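Local atomic coordinates of (2Z,6E)-hedycaryol synthase (Kitasatospora setae, PDB entry 4MC3), a protein that catalyses the magnesium-dependent 1,11-cyclization of (2E,6E)-farnesyl diphosphate, with addition of water, to (2Z,6E)-hedycaryol and diphosphate. Residues P197-P205 with E278-A288. Residues are numbered along the deposited sequence; the frame is centred on the assembly and turned at random.
Sequences PGSVRTCGP and ELDRQALPSRA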
ATOM      1  N   PRO A 197     -17.961   3.040   8.314  1.00 27.29           N
ATOM      2  CA  PRO A 197     -19.112   2.265   7.843  1.00 27.34           C
ATOM      3  C   PRO A 197     -18.838   1.735   6.426  1.00 29.46           C
ATOM      4  O   PRO A 197     -18.201   2.429   5.614  1.00 28.18           O
ATOM      5  CB  PRO A 197     -20.227   3.300   7.786  1.00 30.17           C
ATOM      6  CG  PRO A 197     -19.809   4.407   8.715  1.00 31.36           C
ATOM      7  CD  PRO A 197     -18.290   4.432   8.642  1.00 25.72           C
ATOM      8  N   GLY A 198     -19.341   0.544   6.114  1.00 35.24           N
ATOM      9  CA  GLY A 198     -19.186   0.003   4.748  1.00 34.31           C
ATOM     10  C   GLY A 198     -19.621   0.936   3.626  1.00 36.79           C
ATOM     11  O   GLY A 198     -18.996   0.962   2.567  1.00 41.17           O
ATOM     12  N   SER A 199     -20.678   1.714   3.872  1.00 33.91           N
ATOM     13  CA  SER A 199     -21.178   2.702   2.939  1.00 39.10           C
ATOM     14  C   SER A 199     -20.262   3.901   2.708  1.00 38.07           C
ATOM     15  O   SER A 199     -20.485   4.676   1.780  1.00 41.12           O
ATOM     16  CB  SER A 199     -22.549   3.211   3.420  1.00 40.32           C
ATOM     17  OG  SER A 199     -22.430   3.989   4.596  1.00 44.75           O
ATOM     18  N   VAL A 200     -19.283   4.093   3.592  1.00 31.49           N
ATOM     19  CA  VAL A 200     -18.256   5.128   3.433  1.00 29.07           C
ATOM     20  C   VAL A 200     -16.974   4.508   2.846  1.00 24.06           C
ATOM     21  O   VAL A 200     -16.378   5.104   1.930  1.00 26.77           O
ATOM     22  CB  VAL A 200     -17.921   5.799   4.793  1.00 29.03           C
ATOM     23  CG1 VAL A 200     -16.751   6.770   4.654  1.00 29.32           C
ATOM     24  CG2 VAL A 200     -19.159   6.515   5.300  1.00 35.38           C
ATOM     25  N   ARG A 201     -16.586   3.336   3.327  1.00 25.95           N
ATOM     26  CA  ARG A 201     -15.339   2.677   2.882  1.00 26.35           C
ATOM     27  C   ARG A 201     -15.313   2.465   1.370  1.00 29.26           C
ATOM     28  O   ARG A 201     -14.274   2.600   0.737  1.00 26.17           O
ATOM     29  CB  ARG A 201     -15.148   1.325   3.559  1.00 25.95           C
ATOM     30  CG  ARG A 201     -13.775   0.721   3.333  1.00 23.65           C
ATOM     31  CD  ARG A 201     -13.584  -0.611   4.027  1.00 24.29           C
ATOM     32  NE  ARG A 201     -13.646  -0.532   5.480  1.00 21.79           N
ATOM     33  CZ  ARG A 201     -14.629  -0.984   6.260  1.00 25.13           C
ATOM     34  NH1 ARG A 201     -15.728  -1.577   5.765  1.00 27.36           N
ATOM     35  NH2 ARG A 201     -14.536  -0.830   7.563  1.00 26.34           N
ATOM     36  N   THR A 202     -16.479   2.204   0.788  1.00 28.09           N
ATOM     37  CA  THR A 202     -16.593   1.829  -0.616  1.00 31.97           C
ATOM     38  C   THR A 202     -17.490   2.825  -1.382  1.00 30.82           C
ATOM     39  O   THR A 202     -17.966   2.528  -2.504  1.00 36.40           O
ATOM     40  CB  THR A 202     -17.177   0.402  -0.760  1.00 38.43           C
ATOM     41  OG1 THR A 202     -18.510   0.367  -0.261  1.00 43.63           O
ATOM     42  CG2 THR A 202     -16.353  -0.642  -0.020  1.00 46.26           C
ATOM     43  N   CYS A 203     -17.718   4.016  -0.826  1.00 30.78           N
ATOM     44  CA  CYS A 203     -18.425   5.070  -1.561  1.00 32.94           C
ATOM     45  C   CYS A 203     -17.559   5.592  -2.739  1.00 31.01           C
ATOM     46  O   CYS A 203     -16.311   5.358  -2.761  1.00 31.29           O
ATOM     47  CB  CYS A 203     -18.854   6.199  -0.622  1.00 32.12           C
ATOM     48  SG  CYS A 203     -17.647   7.425  -0.102  1.00 32.09           S
ATOM     49  N   GLY A 204     -18.198   6.288  -3.678  1.00 31.00           N
ATOM     50  CA  GLY A 204     -17.523   6.759  -4.875  1.00 30.95           C
ATOM     51  C   GLY A 204     -16.333   7.644  -4.589  1.00 32.38           C
ATOM     52  O   GLY A 204     -15.232   7.387  -5.113  1.00 29.39           O
ATOM     53  N   PRO A 205     -16.528   8.686  -3.754  1.00 31.98           N
ATOM     54  CA  PRO A 205     -15.391   9.555  -3.527  1.00 30.29           C
ATOM     55  C   PRO A 205     -14.243   8.822  -2.811  1.00 27.71           C
ATOM     56  O   PRO A 205     -13.077   9.130  -3.073  1.00 26.79           O
ATOM     57  CB  PRO A 205     -15.976  10.686  -2.653  1.00 32.57           C
ATOM     58  CG  PRO A 205     -17.427  10.754  -3.046  1.00 32.58           C
ATOM     59  CD  PRO A 205     -17.811   9.348  -3.394  1.00 36.50           C
ATOM     60  N   GLU A 278     -20.479  13.689   0.244  1.00 38.45           N
ATOM     61  CA  GLU A 278     -21.095  12.381   0.362  1.00 34.52           C
ATOM     62  C   GLU A 278     -21.384  12.067   1.840  1.00 41.03           C
ATOM     63  O   GLU A 278     -22.370  11.401   2.139  1.00 38.93           O
ATOM     64  CB  GLU A 278     -20.182  11.290  -0.246  1.00 35.11           C
ATOM     65  CG  GLU A 278     -20.612   9.833  -0.007  1.00 39.72           C
ATOM     66  CD  GLU A 278     -21.945   9.482  -0.696  1.00 47.47           C
ATOM     67  OE1 GLU A 278     -22.409  10.293  -1.517  1.00 52.56           O
ATOM     68  OE2 GLU A 278     -22.527   8.392  -0.453  1.00 46.88           O
ATOM     69  N   LEU A 279     -20.507  12.495   2.753  1.00 36.24           N
ATOM     70  CA  LEU A 279     -20.769  12.247   4.193  1.00 35.24           C
ATOM     71  C   LEU A 279     -22.101  12.912   4.617  1.00 42.92           C
ATOM     72  O   LEU A 279     -22.882  12.328   5.365  1.00 38.88           O
ATOM     73  CB  LEU A 279     -19.590  12.730   5.039  1.00 37.32           C
ATOM     74  CG  LEU A 279     -18.277  11.930   4.823  1.00 32.10           C
ATOM     75  CD1 LEU A 279     -17.139  12.585   5.578  1.00 35.86           C
ATOM     76  CD2 LEU A 279     -18.426  10.484   5.272  1.00 35.64           C
ATOM     77  N   ASP A 280     -22.362  14.129   4.112  1.00 37.16           N
ATOM     78  CA  ASP A 280     -23.656  14.854   4.319  1.00 53.17           C
ATOM     79  C   ASP A 280     -24.883  14.109   3.746  1.00 50.26           C
ATOM     80  O   ASP A 280     -25.918  14.031   4.399  1.00 60.60           O
ATOM     81  CB  ASP A 280     -23.493  16.243   3.717  1.00 46.18           C
ATOM     82  CG  ASP A 280     -22.522  17.114   4.516  1.00 48.53           C
ATOM     83  OD1 ASP A 280     -22.136  16.722   5.636  1.00 67.75           O
ATOM     84  OD2 ASP A 280     -22.150  18.204   4.039  1.00 57.77           O
ATOM     85  N   ARG A 281     -24.784  13.575   2.538  1.00 46.79           N
ATOM     86  CA  ARG A 281     -25.837  12.762   1.933  1.00 51.34           C
ATOM     87  C   ARG A 281     -26.205  11.510   2.723  1.00 52.87           C
ATOM     88  O   ARG A 281     -27.354  11.046   2.648  1.00 63.04           O
ATOM     89  CB  ARG A 281     -25.437  12.358   0.507  1.00 60.50           C
ATOM     90  CG  ARG A 281     -25.434  13.519  -0.471  1.00 63.20           C
ATOM     91  CD  ARG A 281     -25.269  13.028  -1.898  1.00 69.48           C
ATOM     92  NE  ARG A 281     -24.709  14.074  -2.750  1.00 79.83           N
ATOM     93  CZ  ARG A 281     -23.443  14.140  -3.165  1.00 83.92           C
ATOM     94  NH1 ARG A 281     -23.064  15.154  -3.938  1.00105.85           N
ATOM     95  NH2 ARG A 281     -22.549  13.204  -2.829  1.00 61.53           N
ATOM     96  N   GLN A 282     -25.251  10.970   3.486  1.00 42.87           N
ATOM     97  CA  GLN A 282     -25.497   9.739   4.235  1.00 42.99           C
ATOM     98  C   GLN A 282     -26.105   9.996   5.618  1.00 38.76           C
ATOM     99  O   GLN A 282     -26.677   9.086   6.210  1.00 46.86           O
ATOM    100  CB  GLN A 282     -24.225   8.889   4.354  1.00 44.21           C
ATOM    101  CG  GLN A 282     -23.840   8.260   3.021  1.00 44.69           C
ATOM    102  CD  GLN A 282     -22.864   7.104   3.131  1.00 48.89           C
ATOM    103  OE1 GLN A 282     -22.851   6.347   4.110  1.00 44.99           O
ATOM    104  NE2 GLN A 282     -22.047   6.942   2.089  1.00 43.10           N
ATOM    105  N   ALA A 283     -25.991  11.220   6.113  1.00 32.31           N
ATOM    106  CA  ALA A 283     -26.508  11.576   7.432  1.00 35.87           C
ATOM    107  C   ALA A 283     -25.939  10.689   8.535  1.00 34.61           C
ATOM    108  O   ALA A 283     -26.644  10.128   9.338  1.00 36.98           O
ATOM    109  CB  ALA A 283     -28.028  11.550   7.455  1.00 38.94           C
ATOM    110  N   LEU A 284     -24.625  10.645   8.601  1.00 30.39           N
ATOM    111  CA  LEU A 284     -23.904   9.777   9.544  1.00 27.95           C
ATOM    112  C   LEU A 284     -23.784  10.375  10.944  1.00 29.47           C
ATOM    113  O   LEU A 284     -23.790  11.606  11.132  1.00 30.69           O
ATOM    114  CB  LEU A 284     -22.498   9.562   8.998  1.00 33.01           C
ATOM    115  CG  LEU A 284     -22.456   8.863   7.661  1.00 35.16           C
ATOM    116  CD1 LEU A 284     -21.090   9.071   7.006  1.00 42.72           C
ATOM    117  CD2 LEU A 284     -22.803   7.396   7.838  1.00 38.61           C
ATOM    118  N   PRO A 285     -23.610   9.517  11.945  1.00 26.75           N
ATOM    119  CA  PRO A 285     -23.255  10.039  13.253  1.00 28.03           C
ATOM    120  C   PRO A 285     -21.969  10.829  13.169  1.00 27.09           C
ATOM    121  O   PRO A 285     -21.113  10.554  12.296  1.00 24.31           O
ATOM    122  CB  PRO A 285     -23.017   8.777  14.081  1.00 29.39           C
ATOM    123  CG  PRO A 285     -23.767   7.690  13.386  1.00 34.06           C
ATOM    124  CD  PRO A 285     -23.753   8.057  11.935  1.00 28.29           C
ATOM    125  N   SER A 286     -21.839  11.796  14.056  1.00 27.93           N
ATOM    126  CA  SER A 286     -20.638  12.636  14.103  1.00 28.60           C
ATOM    127  C   SER A 286     -19.367  11.836  14.213  1.00 28.06           C
ATOM    128  O   SER A 286     -18.371  12.136  13.548  1.00 26.48           O
ATOM    129  CB  SER A 286     -20.730  13.599  15.291  1.00 37.58           C
ATOM    130  OG  SER A 286     -21.918  14.355  15.145  1.00 43.29           O
ATOM    131  N   ARG A 287     -19.397  10.777  15.018  1.00 25.28           N
ATOM    132  CA  ARG A 287     -18.187   9.971  15.217  1.00 25.11           C
ATOM    133  C   ARG A 287     -17.714   9.362  13.894  1.00 26.07           C
ATOM    134  O   ARG A 287     -16.498   9.278  13.628  1.00 25.07           O
ATOM    135  CB  ARG A 287     -18.523   8.876  16.210  1.00 25.90           C
ATOM    136  CG  ARG A 287     -17.377   7.990  16.577  1.00 30.15           C
ATOM    137  CD  ARG A 287     -17.975   6.962  17.525  1.00 38.02           C
ATOM    138  NE  ARG A 287     -17.104   6.744  18.608  1.00 40.80           N
ATOM    139  CZ  ARG A 287     -17.167   5.642  19.330  1.00 46.01           C
ATOM    140  NH1 ARG A 287     -18.128   4.717  19.075  1.00 35.99           N
ATOM    141  NH2 ARG A 287     -16.251   5.467  20.275  1.00 49.86           N
ATOM    142  N   ALA A 288     -18.657   8.883  13.077  1.00 23.80           N
ATOM    143  CA  ALA A 288     -18.322   8.266  11.798  1.00 22.42           C
ATOM    144  C   ALA A 288     -17.823   9.273  10.809  1.00 24.14           C
ATOM    145  O   ALA A 288     -16.877   9.007  10.043  1.00 24.87           O
ATOM    146  CB  ALA A 288     -19.492   7.471  11.228  1.00 26.08           C
TER
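The side-chain amide nitrogen of Gln282 serves two acceptors: NE2 donates to the backbone Ser199 O at 2.8 Å, nearly straight at 166°, and to Glu278 OE2, one helical turn back, at 3.0 Å. Both oxygens lie close to the amide plane, where the two N-H bonds of a primary amide point, although NE2 stands above the carbonyl plane of Ser199 rather than on a lone pair. At the amide's other end OE1 faces Ser199 OG as acceptor, but the 2.4 Å between Gln282 OE1 and Ser199 OG is very short, so the exact geometry of that bond is doubtful. Arg281 NH2 makes a salt bridge to Glu278 OE1, which lies in the guanidinium plane, though the arginine is poorly ordered. The aliphatic part of Glu278 faces 197-205, CG lying 3.8 Å from Cys203 SG and CB against the Pro205 ring. Branched Val200 packs CG2 on Leu284 CD1 at 3.6 Å, and both its methyls meet Leu279 CD2, the two side chains crossing at about a right angle. The lone methyl of Ala288 lets the Pro197 ring approach, CG to CB 4.0 Å. An alanine in place of Gln282 is likely to leave Ser199 O without this donor and Glu278 with one partner fewer. Away from the annotated sites of this all-helical class I terpene synthase domain, one amide thus ties helix 198-201 to the end of helix 250-282, while apolar contacts extend to the start of helix 286-309.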